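Side-chain contacts in transcriptional regulator, LacI family protein (Rhodococcus jostii, PDB 3K9C), which probably binds regulatory DNA as a LacI-family transcription factor: residues B[23-26]-B[27-31]; B[33-36]-B[37-41]; B[53-56]-B[57-61]; B[239-242]-B[243-247]. All blocks are in the same frame, centred on the assembly; numbering follows the deposited sequence.

Contact 1. Residues B[23-26]-B[27-31]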
loop_
_atom_site.group_PDB
_atom_site.type_symbol
_atom_site.label_atom_id
_atom_site.label_comp_id
_atom_site.label_asym_id
_atom_site.label_seq_id
_atom_site.Cartn_x
_atom_site.Cartn_y
_atom_site.Cartn_z
ATOM N N GLN B 23 -1.433 2.829 3.715
ATOM C CA GLN B 23 -1.270 2.130 4.985
ATOM C C GLN B 23 -2.092 0.860 4.787
ATOM O O GLN B 23 -3.308 0.912 4.710
ATOM C CB GLN B 23 -1.830 2.948 6.148
ATOM C CG GLN B 23 -1.489 2.372 7.507
ATOM C CD GLN B 23 0.008 2.406 7.784
ATOM O OE1 GLN B 23 0.618 3.477 7.820
ATOM N NE2 GLN B 23 0.607 1.232 7.978
ATOM N N PRO B 24 -1.426 -0.296 4.694
ATOM C CA PRO B 24 -2.098 -1.586 4.489
ATOM C C PRO B 24 -3.399 -1.801 5.262
ATOM O O PRO B 24 -4.447 -2.046 4.661
ATOM C CB PRO B 24 -1.016 -2.596 4.865
ATOM C CG PRO B 24 0.239 -1.890 4.411
ATOM C CD PRO B 24 0.012 -0.494 4.946
ATOM N N PHE B 25 -3.332 -1.702 6.585
ATOM C CA PHE B 25 -4.513 -1.903 7.412
ATOM C C PHE B 25 -5.635 -0.890 7.156
ATOM O O PHE B 25 -6.801 -1.233 7.285
ATOM C CB PHE B 25 -4.136 -1.904 8.895
ATOM C CG PHE B 25 -5.273 -2.277 9.804
ATOM C CD1 PHE B 25 -5.961 -3.479 9.623
ATOM C CD2 PHE B 25 -5.669 -1.429 10.828
ATOM C CE1 PHE B 25 -7.028 -3.825 10.451
ATOM C CE2 PHE B 25 -6.728 -1.761 11.658
ATOM C CZ PHE B 25 -7.412 -2.963 11.471
ATOM N N HIS B 26 -5.294 0.353 6.810
ATOM C CA HIS B 26 -6.344 1.338 6.527
ATOM C C HIS B 26 -6.997 0.993 5.197
ATOM O O HIS B 26 -8.189 1.240 4.998
ATOM C CB HIS B 26 -5.792 2.763 6.477
ATOM C CG HIS B 26 -5.361 3.291 7.807
ATOM N ND1 HIS B 26 -5.177 4.636 8.047
ATOM C CD2 HIS B 26 -5.040 2.655 8.960
ATOM C CE1 HIS B 26 -4.755 4.807 9.287
ATOM N NE2 HIS B 26 -4.664 3.620 9.863
ATOM N N GLY B 27 -6.210 0.430 4.283
ATOM C CA GLY B 27 -6.759 0.012 3.004
ATOM C C GLY B 27 -7.826 -1.066 3.204
ATOM O O GLY B 27 -8.898 -1.003 2.599
ATOM N N ASP B 28 -7.542 -2.056 4.051
ATOM C CA ASP B 28 -8.513 -3.127 4.326
ATOM C C ASP B 28 -9.776 -2.560 4.971
ATOM O O ASP B 28 -10.890 -2.925 4.605
ATOM C CB ASP B 28 -7.935 -4.177 5.281
ATOM C CG ASP B 28 -6.774 -4.944 4.686
ATOM O OD1 ASP B 28 -6.879 -5.410 3.531
ATOM O OD2 ASP B 28 -5.752 -5.093 5.390
ATOM N N LEU B 29 -9.591 -1.687 5.956
ATOM C CA LEU B 29 -10.714 -1.070 6.651
ATOM C C LEU B 29 -11.544 -0.224 5.696
ATOM O O LEU B 29 -12.770 -0.288 5.722
ATOM C CB LEU B 29 -10.227 -0.207 7.828
ATOM C CG LEU B 29 -9.754 -0.962 9.085
ATOM C CD1 LEU B 29 -9.227 0.011 10.129
ATOM C CD2 LEU B 29 -10.909 -1.773 9.664
ATOM N N VAL B 30 -10.888 0.560 4.845
ATOM C CA VAL B 30 -11.628 1.398 3.900
ATOM C C VAL B 30 -12.480 0.542 2.963
ATOM O O VAL B 30 -13.661 0.825 2.758
ATOM C CB VAL B 30 -10.686 2.273 3.034
ATOM C CG1 VAL B 30 -11.439 2.791 1.818
ATOM C CG2 VAL B 30 -10.152 3.456 3.861
ATOM N N GLU B 31 -11.878 -0.491 2.382
ATOM C CA GLU B 31 -12.611 -1.360 1.476
ATOM C C GLU B 31 -13.869 -1.885 2.138
ATOM O O GLU B 31 -14.951 -1.826 1.562
ATOM C CB GLU B 31 -11.750 -2.541 1.021
ATOM C CG GLU B 31 -12.527 -3.577 0.210
ATOM C CD GLU B 31 -11.622 -4.629 -0.409
ATOM O OE1 GLU B 31 -10.430 -4.695 -0.033
ATOM O OE2 GLU B 31 -12.106 -5.397 -1.266
#
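Phe-25 and Leu-29, one helical turn apart, form the tight side of this first turn of helix 24-39. The leucine branch comes over one face of the phenyl ring in a CH-pi contact, its CG 4.1 Å from the ring centroid and 18° off the normal, set toward the rim. Leu-29 CD1 presses closer still, 3.4 Å from Phe-25 CE2. Because CG of Phe-25 is anti to its backbone N (chi1 -173°), the ring can meet a side chain four residues on. The pair is buried: Met-243 of helix 240-255 packs on both residues, and Leu-73 touches Leu-29.

His-26 is buried as well, its ND1 tied to Glu-20 N. Val-30 N bonds to His-26 O at 2.8 Å, and Val-30 CG2 lies 3.2 Å from His-26 O.

On the partly exposed flank of Pro-24, Gly-27 and Asp-28, side chains of the two segments hardly pack on each other, though Ser-223 touches Pro-24 and Asp-28. Two backbone bonds join it, Gly-27 N to O of the N-cap residue Gln-23 and the longer Asp-28 N to Pro-24 O, 3.2 Å. A helix starting directly behind a parallel strand is typical of the beta-alpha-beta unit, here 13-20, 24-39 and 42-49.

Contact 2. Residues B[33-36]-B[37-41]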
loop_
_atom_site.group_PDB
_atom_site.type_symbol
_atom_site.label_atom_id
_atom_site.label_comp_id
_atom_site.label_asym_id
_atom_site.label_seq_id
_atom_site.Cartn_x
_atom_site.Cartn_y
_atom_site.Cartn_z
ATOM N N ILE B 33 -15.370 -0.655 4.841
ATOM C CA ILE B 33 -16.273 0.422 5.248
ATOM C C ILE B 33 -17.188 0.782 4.084
ATOM O O ILE B 33 -18.388 0.983 4.265
ATOM C CB ILE B 33 -15.497 1.672 5.714
ATOM C CG1 ILE B 33 -14.830 1.373 7.065
ATOM C CG2 ILE B 33 -16.444 2.875 5.826
ATOM C CD1 ILE B 33 -13.912 2.470 7.570
ATOM N N TYR B 34 -16.611 0.856 2.890
ATOM C CA TYR B 34 -17.368 1.157 1.685
ATOM C C TYR B 34 -18.511 0.153 1.553
ATOM O O TYR B 34 -19.655 0.531 1.300
ATOM C CB TYR B 34 -16.479 1.029 0.451
ATOM C CG TYR B 34 -15.889 2.316 -0.084
ATOM C CD1 TYR B 34 -14.511 2.475 -0.172
ATOM C CD2 TYR B 34 -16.708 3.338 -0.589
ATOM C CE1 TYR B 34 -13.946 3.610 -0.758
ATOM C CE2 TYR B 34 -16.155 4.483 -1.177
ATOM C CZ TYR B 34 -14.770 4.607 -1.260
ATOM O OH TYR B 34 -14.194 5.701 -1.855
ATOM N N ALA B 35 -18.187 -1.127 1.722
ATOM C CA ALA B 35 -19.171 -2.196 1.598
ATOM C C ALA B 35 -20.245 -2.140 2.680
ATOM O O ALA B 35 -21.436 -2.272 2.384
ATOM C CB ALA B 35 -18.469 -3.562 1.609
ATOM N N ALA B 36 -19.841 -1.939 3.931
ATOM C CA ALA B 36 -20.810 -1.858 5.024
ATOM C C ALA B 36 -21.720 -0.645 4.801
ATOM O O ALA B 36 -22.938 -0.710 5.003
ATOM C CB ALA B 36 -20.087 -1.737 6.360
ATOM N N ALA B 37 -21.111 0.454 4.369
ATOM C CA ALA B 37 -21.827 1.691 4.102
ATOM C C ALA B 37 -22.928 1.471 3.068
ATOM O O ALA B 37 -24.074 1.878 3.268
ATOM C CB ALA B 37 -20.853 2.751 3.602
ATOM N N THR B 38 -22.562 0.836 1.957
ATOM C CA THR B 38 -23.503 0.557 0.879
ATOM C C THR B 38 -24.663 -0.315 1.352
ATOM O O THR B 38 -25.811 -0.088 0.984
ATOM C CB THR B 38 -22.806 -0.153 -0.286
ATOM O OG1 THR B 38 -21.854 0.736 -0.879
ATOM C CG2 THR B 38 -23.818 -0.580 -1.341
ATOM N N ARG B 39 -24.360 -1.314 2.170
ATOM C CA ARG B 39 -25.405 -2.191 2.673
ATOM C C ARG B 39 -26.420 -1.408 3.496
ATOM O O ARG B 39 -27.565 -1.837 3.644
ATOM C CB ARG B 39 -24.793 -3.336 3.507
ATOM C CG ARG B 39 -23.991 -4.347 2.671
ATOM C CD ARG B 39 -23.789 -5.666 3.404
ATOM N NE ARG B 39 -22.873 -5.549 4.536
ATOM C CZ ARG B 39 -21.548 -5.507 4.425
ATOM N NH1 ARG B 39 -20.978 -5.574 3.228
ATOM N NH2 ARG B 39 -20.794 -5.403 5.513
ATOM N N ARG B 40 -26.009 -0.258 4.023
ATOM C CA ARG B 40 -26.901 0.561 4.835
ATOM C C ARG B 40 -27.469 1.751 4.062
ATOM O O ARG B 40 -28.191 2.569 4.625
ATOM C CB ARG B 40 -26.174 1.073 6.082
ATOM C CG ARG B 40 -25.425 0.002 6.849
ATOM C CD ARG B 40 -26.358 -1.003 7.492
ATOM N NE ARG B 40 -26.566 -0.722 8.911
ATOM C CZ ARG B 40 -27.296 0.287 9.380
ATOM N NH1 ARG B 40 -27.895 1.116 8.539
ATOM N NH2 ARG B 40 -27.421 0.469 10.691
ATOM N N GLY B 41 -27.132 1.850 2.780
ATOM C CA GLY B 41 -27.636 2.946 1.966
ATOM C C GLY B 41 -26.870 4.251 2.101
ATOM O O GLY B 41 -27.430 5.331 1.907
#
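Arg-39 folds back over the last turns of helix 24-39 and lays its guanidinium on Ala-35 and Ala-36. One face of the group covers Ala-36 CA, 3.6 Å from the plane and toward its rim. NH1 of Arg-39 reaches the methyl of Ala-35, NH1 to CB 3.6 Å, while NH2 lies 3.8 Å from CB of Ala-36. The chain gets there by a bend at chi3 (-70°), which turns the flat end back along the helix. Ala-35 O sits under the same group, yet the angle to NH1 is too poor for a hydrogen bond; that oxygen instead accepts from Arg-39 N at 3.1 Å.

Thr-38 and Arg-40 use the neighbouring carbonyls. Tyr-34 O takes the backbone N of Thr-38 at 3.0 Å, and OG1 stands beside the same oxygen without its proton being settled. In Arg-40 a chi1 of -49° sets CG beside the backbone N, 3.2 Å from Ala-36 O, whose bond from Arg-40 N is weak. Gly-41, with positive phi, then closes the helix in a Schellman motif.

Further out, Tyr-34 has its OH bonded to Ala-48 N of the second subunit and its ring in a cation-pi contact with Arg-53 of that subunit. The charged ends turn to helix 240-255: NH2 of Arg-39 forms a salt bridge with Glu-245 and that of Arg-40, past bends at chi2 and chi3, with Asp-249. The backbone of Ala-35 and Ala-36 thus lies under the Arg-39 face, their small side chains letting the group come close, and two salt bridges pin the end of one helix to the next.

Contact 3. Residues B[53-56]-B[57-61]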
loop_
_atom_site.group_PDB
_atom_site.type_symbol
_atom_site.label_atom_id
_atom_site.label_comp_id
_atom_site.label_asym_id
_atom_site.label_seq_id
_atom_site.Cartn_x
_atom_site.Cartn_y
_atom_site.Cartn_z
ATOM N N ARG B 53 0.152 15.986 3.451
ATOM C CA ARG B 53 -1.226 16.395 3.717
ATOM C C ARG B 53 -1.642 16.021 5.130
ATOM O O ARG B 53 -2.146 14.922 5.373
ATOM C CB ARG B 53 -2.199 15.782 2.697
ATOM C CG ARG B 53 -3.444 16.659 2.509
ATOM C CD ARG B 53 -4.339 16.241 1.352
ATOM N NE ARG B 53 -5.388 15.348 1.809
ATOM C CZ ARG B 53 -6.679 15.655 1.871
ATOM N NH1 ARG B 53 -7.109 16.848 1.494
ATOM N NH2 ARG B 53 -7.537 14.764 2.333
ATOM N N ALA B 54 -1.424 16.953 6.054
ATOM C CA ALA B 54 -1.744 16.750 7.466
ATOM C C ALA B 54 -3.175 16.303 7.724
ATOM O O ALA B 54 -4.105 16.673 6.993
ATOM C CB ALA B 54 -1.453 18.027 8.253
ATOM N N GLU B 55 -3.342 15.502 8.771
ATOM C CA GLU B 55 -4.657 15.008 9.141
ATOM C C GLU B 55 -5.593 16.173 9.433
ATOM O O GLU B 55 -6.807 16.071 9.247
ATOM C CB GLU B 55 -4.566 14.087 10.355
ATOM C CG GLU B 55 -5.928 13.700 10.910
ATOM C CD GLU B 55 -5.853 12.574 11.911
ATOM O OE1 GLU B 55 -4.883 12.555 12.700
ATOM O OE2 GLU B 55 -6.769 11.716 11.912
ATOM N N LYS B 56 -5.025 17.284 9.888
ATOM C CA LYS B 56 -5.813 18.474 10.171
ATOM C C LYS B 56 -6.411 18.984 8.853
ATOM O O LYS B 56 -7.580 19.365 8.786
ATOM C CB LYS B 56 -4.915 19.550 10.797
ATOM C CG LYS B 56 -5.653 20.787 11.274
ATOM C CD LYS B 56 -4.681 21.836 11.823
ATOM C CE LYS B 56 -3.803 22.425 10.719
ATOM N NZ LYS B 56 -2.755 23.371 11.236
ATOM N N VAL B 57 -5.597 18.981 7.803
ATOM C CA VAL B 57 -6.035 19.440 6.482
ATOM C C VAL B 57 -7.098 18.497 5.913
ATOM O O VAL B 57 -8.080 18.929 5.305
ATOM C CB VAL B 57 -4.840 19.504 5.501
ATOM C CG1 VAL B 57 -5.317 19.875 4.102
ATOM C CG2 VAL B 57 -3.810 20.517 6.006
ATOM N N ALA B 58 -6.897 17.204 6.121
ATOM C CA ALA B 58 -7.827 16.200 5.635
ATOM C C ALA B 58 -9.199 16.346 6.302
ATOM O O ALA B 58 -10.235 16.250 5.635
ATOM C CB ALA B 58 -7.266 14.817 5.893
ATOM N N VAL B 59 -9.211 16.576 7.612
ATOM C CA VAL B 59 -10.481 16.708 8.314
ATOM C C VAL B 59 -11.239 17.957 7.871
ATOM O O VAL B 59 -12.435 17.879 7.594
ATOM C CB VAL B 59 -10.306 16.737 9.853
ATOM C CG1 VAL B 59 -11.669 16.861 10.526
ATOM C CG2 VAL B 59 -9.601 15.458 10.329
ATOM N N GLN B 60 -10.558 19.098 7.789
ATOM C CA GLN B 60 -11.227 20.325 7.360
ATOM C C GLN B 60 -11.853 20.089 5.993
ATOM O O GLN B 60 -12.915 20.624 5.685
ATOM C CB GLN B 60 -10.238 21.489 7.278
ATOM C CG GLN B 60 -9.438 21.686 8.546
ATOM C CD GLN B 60 -8.478 22.853 8.459
ATOM O OE1 GLN B 60 -7.990 23.196 7.377
ATOM N NE2 GLN B 60 -8.181 23.461 9.609
ATOM N N ALA B 61 -11.185 19.278 5.178
ATOM C CA ALA B 61 -11.680 18.951 3.847
ATOM C C ALA B 61 -13.040 18.258 3.942
ATOM O O ALA B 61 -13.937 18.527 3.142
ATOM C CB ALA B 61 -10.689 18.054 3.127
#
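Arg-53 reaches forward over the start of helix 55-63 and rests on Val-57, Ala-58 and Ala-61. Its CG is anti to the backbone N (chi1 -153°) and chi2 is extended; a turn at chi3 (93°) then carries the guanidinium along the helix. One face of the group covers Ala-58 CA, and NH2 of Arg-53 lies 3.6 Å from Ala-58 CB. Arg-53 NH1 comes more loosely to Ala-61 CB, at 4.1 Å, while the aliphatic part crosses Val-57 at an angle, Arg-53 CG to Val-57 CG1 4.0 Å.

Glu-55 and Val-59 run alongside each other on the buried flank. An extended chain takes the carboxylate of Glu-55 past the valine, where OE2 bonds to Thr-75 and OE1 to Arg-76 N; nearer the backbone, Glu-55 CG meets Val-59 CG2 at 4.1 Å. On the exposed flank Lys-56 and Gln-60 also lie side by side, but from different first torsions: CG of the lysine is anti to its N, whereas CG of the glutamine (chi1 -53°) sits beside its own N. That choice sets Gln-60 CG only 3.0 Å from Lys-56 O.

Ala-54 at the N-cap supplies a backbone oxygen to Ala-58 N at 3.0 Å and, weakly, to Val-57 N. Arg-53 NE is fixed by Ala-48 O, and its NH2 has a weak bond to Ser-47 OG. The guanidinium therefore packs on apolar helix surface while hydrogen-bonding to strand 42-49, and as it also meets the second subunit, its charge is consistent with a link between helix, sheet and dimer interface.

Contact 4. Residues B[239-242]-B[243-247]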
loop_
_atom_site.group_PDB
_atom_site.type_symbol
_atom_site.label_atom_id
_atom_site.label_comp_id
_atom_site.label_asym_id
_atom_site.label_seq_id
_atom_site.Cartn_x
_atom_site.Cartn_y
_atom_site.Cartn_z
ATOM N N ASP B 239 -9.972 -8.544 12.409
ATOM C CA ASP B 239 -11.230 -8.760 11.704
ATOM C C ASP B 239 -11.735 -7.461 11.096
ATOM O O ASP B 239 -12.720 -6.893 11.557
ATOM C CB ASP B 239 -12.289 -9.321 12.651
ATOM C CG ASP B 239 -13.395 -10.045 11.910
ATOM O OD1 ASP B 239 -13.812 -9.554 10.834
ATOM O OD2 ASP B 239 -13.847 -11.101 12.402
ATOM N N ALA B 240 -11.049 -7.009 10.054
ATOM C CA ALA B 240 -11.387 -5.771 9.360
ATOM C C ALA B 240 -12.874 -5.645 8.979
ATOM O O ALA B 240 -13.499 -4.595 9.197
ATOM C CB ALA B 240 -10.516 -5.638 8.116
ATOM N N THR B 241 -13.441 -6.702 8.413
ATOM C CA THR B 241 -14.838 -6.653 8.010
ATOM C C THR B 241 -15.764 -6.319 9.179
ATOM O O THR B 241 -16.576 -5.404 9.083
ATOM C CB THR B 241 -15.283 -7.974 7.372
ATOM O OG1 THR B 241 -14.406 -8.296 6.289
ATOM C CG2 THR B 241 -16.702 -7.846 6.830
ATOM N N HIS B 242 -15.634 -7.043 10.285
ATOM C CA HIS B 242 -16.484 -6.782 11.447
ATOM C C HIS B 242 -16.186 -5.417 12.070
ATOM O O HIS B 242 -17.080 -4.748 12.584
ATOM C CB HIS B 242 -16.310 -7.873 12.505
ATOM C CG HIS B 242 -17.237 -7.730 13.675
ATOM N ND1 HIS B 242 -17.162 -8.540 14.788
ATOM C CD2 HIS B 242 -18.264 -6.876 13.901
ATOM C CE1 HIS B 242 -18.104 -8.191 15.648
ATOM N NE2 HIS B 242 -18.786 -7.183 15.134
HETATM N N MSE B 243 -14.925 -5.003 12.031
HETATM C CA MSE B 243 -14.558 -3.712 12.580
HETATM C C MSE B 243 -15.179 -2.598 11.725
HETATM O O MSE B 243 -15.676 -1.607 12.253
HETATM C CB MSE B 243 -13.037 -3.571 12.624
HETATM C CG MSE B 243 -12.557 -2.431 13.503
HETATM SE SE MSE B 243 -10.624 -2.489 13.707
HETATM C CE MSE B 243 -10.576 -3.879 15.044
ATOM N N ALA B 244 -15.161 -2.775 10.406
ATOM C CA ALA B 244 -15.732 -1.786 9.491
ATOM C C ALA B 244 -17.246 -1.666 9.676
ATOM O O ALA B 244 -17.787 -0.560 9.714
ATOM C CB ALA B 244 -15.417 -2.161 8.051
ATOM N N GLU B 245 -17.931 -2.805 9.784
ATOM C CA GLU B 245 -19.382 -2.804 9.963
ATOM C C GLU B 245 -19.757 -2.139 11.280
ATOM O O GLU B 245 -20.735 -1.399 11.351
ATOM C CB GLU B 245 -19.940 -4.235 9.956
ATOM C CG GLU B 245 -19.671 -5.026 8.698
ATOM C CD GLU B 245 -20.594 -6.230 8.565
ATOM O OE1 GLU B 245 -21.817 -6.021 8.402
ATOM O OE2 GLU B 245 -20.104 -7.381 8.623
ATOM N N ALA B 246 -18.978 -2.418 12.321
ATOM C CA ALA B 246 -19.218 -1.857 13.644
ATOM C C ALA B 246 -18.997 -0.346 13.647
ATOM O O ALA B 246 -19.742 0.402 14.290
ATOM C CB ALA B 246 -18.312 -2.518 14.656
ATOM N N ALA B 247 -17.973 0.107 12.928
ATOM C CA ALA B 247 -17.685 1.528 12.856
ATOM C C ALA B 247 -18.837 2.255 12.152
ATOM O O ALA B 247 -19.281 3.315 12.608
ATOM C CB ALA B 247 -16.370 1.758 12.113
#
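Asp-239 and Met-243, the latter modelled as selenomethionine, are joined through the backbone where helix 240-255 begins: Met-243 N bonds to Asp-239 O at 2.9 Å. The aspartate is also the N-cap. With chi1 at -158° its carboxylate reaches forward to the first turn, and Asp-239 OD1 accepts from His-242 N at 3.2 Å, the donor arriving from above the carboxylate plane.

Ala-240 follows, its oxygen gripping Ala-244 N in a short 2.7 Å bond while CB of Ala-244 rests 3.3 Å from O of Ala-240.

Thr-241 lies side by side with Glu-245. CG of Glu-245 is pressed against Thr-241 O, at 3.1 Å, and Glu-245 OE2 lies 3.9 Å from Thr-241 CG2. The other carboxylate oxygen, OE1, is held by Arg-39.

His-242 closes the walk on the exposed side; its O accepts from Ala-246 N, and CB of Ala-246 stands 3.3 Å from O of His-242. Met-243 is instead buried among Val-94, Val-106 and Leu-265 of the sheet. A capped helix packed against a neighbouring helix on one side and the sheet on another, with His-242 exposed, is typical of the layered alpha/beta architecture of periplasmic-binding-protein-like domains.

In the fold
Following the chain from the N terminus, contacts 1 and 2 mark the start and the end of helix 24-39, their centres about 15 Å apart. Contact 3 comes next, at the start of helix 55-63, and contact 4 only much later, where helix 240-255 returns to the same subdomain. Each closes a local turn; all are in series, and none nests within or crosses another. In space contact 4 touches both contacts 1 and 2, their centres about 11 Å from its own, tying two helices distant in sequence together. Contact 3 stands apart from the other three, yet across the dimer its Arg-53 meets Tyr-34 of contact 2 in the second subunit.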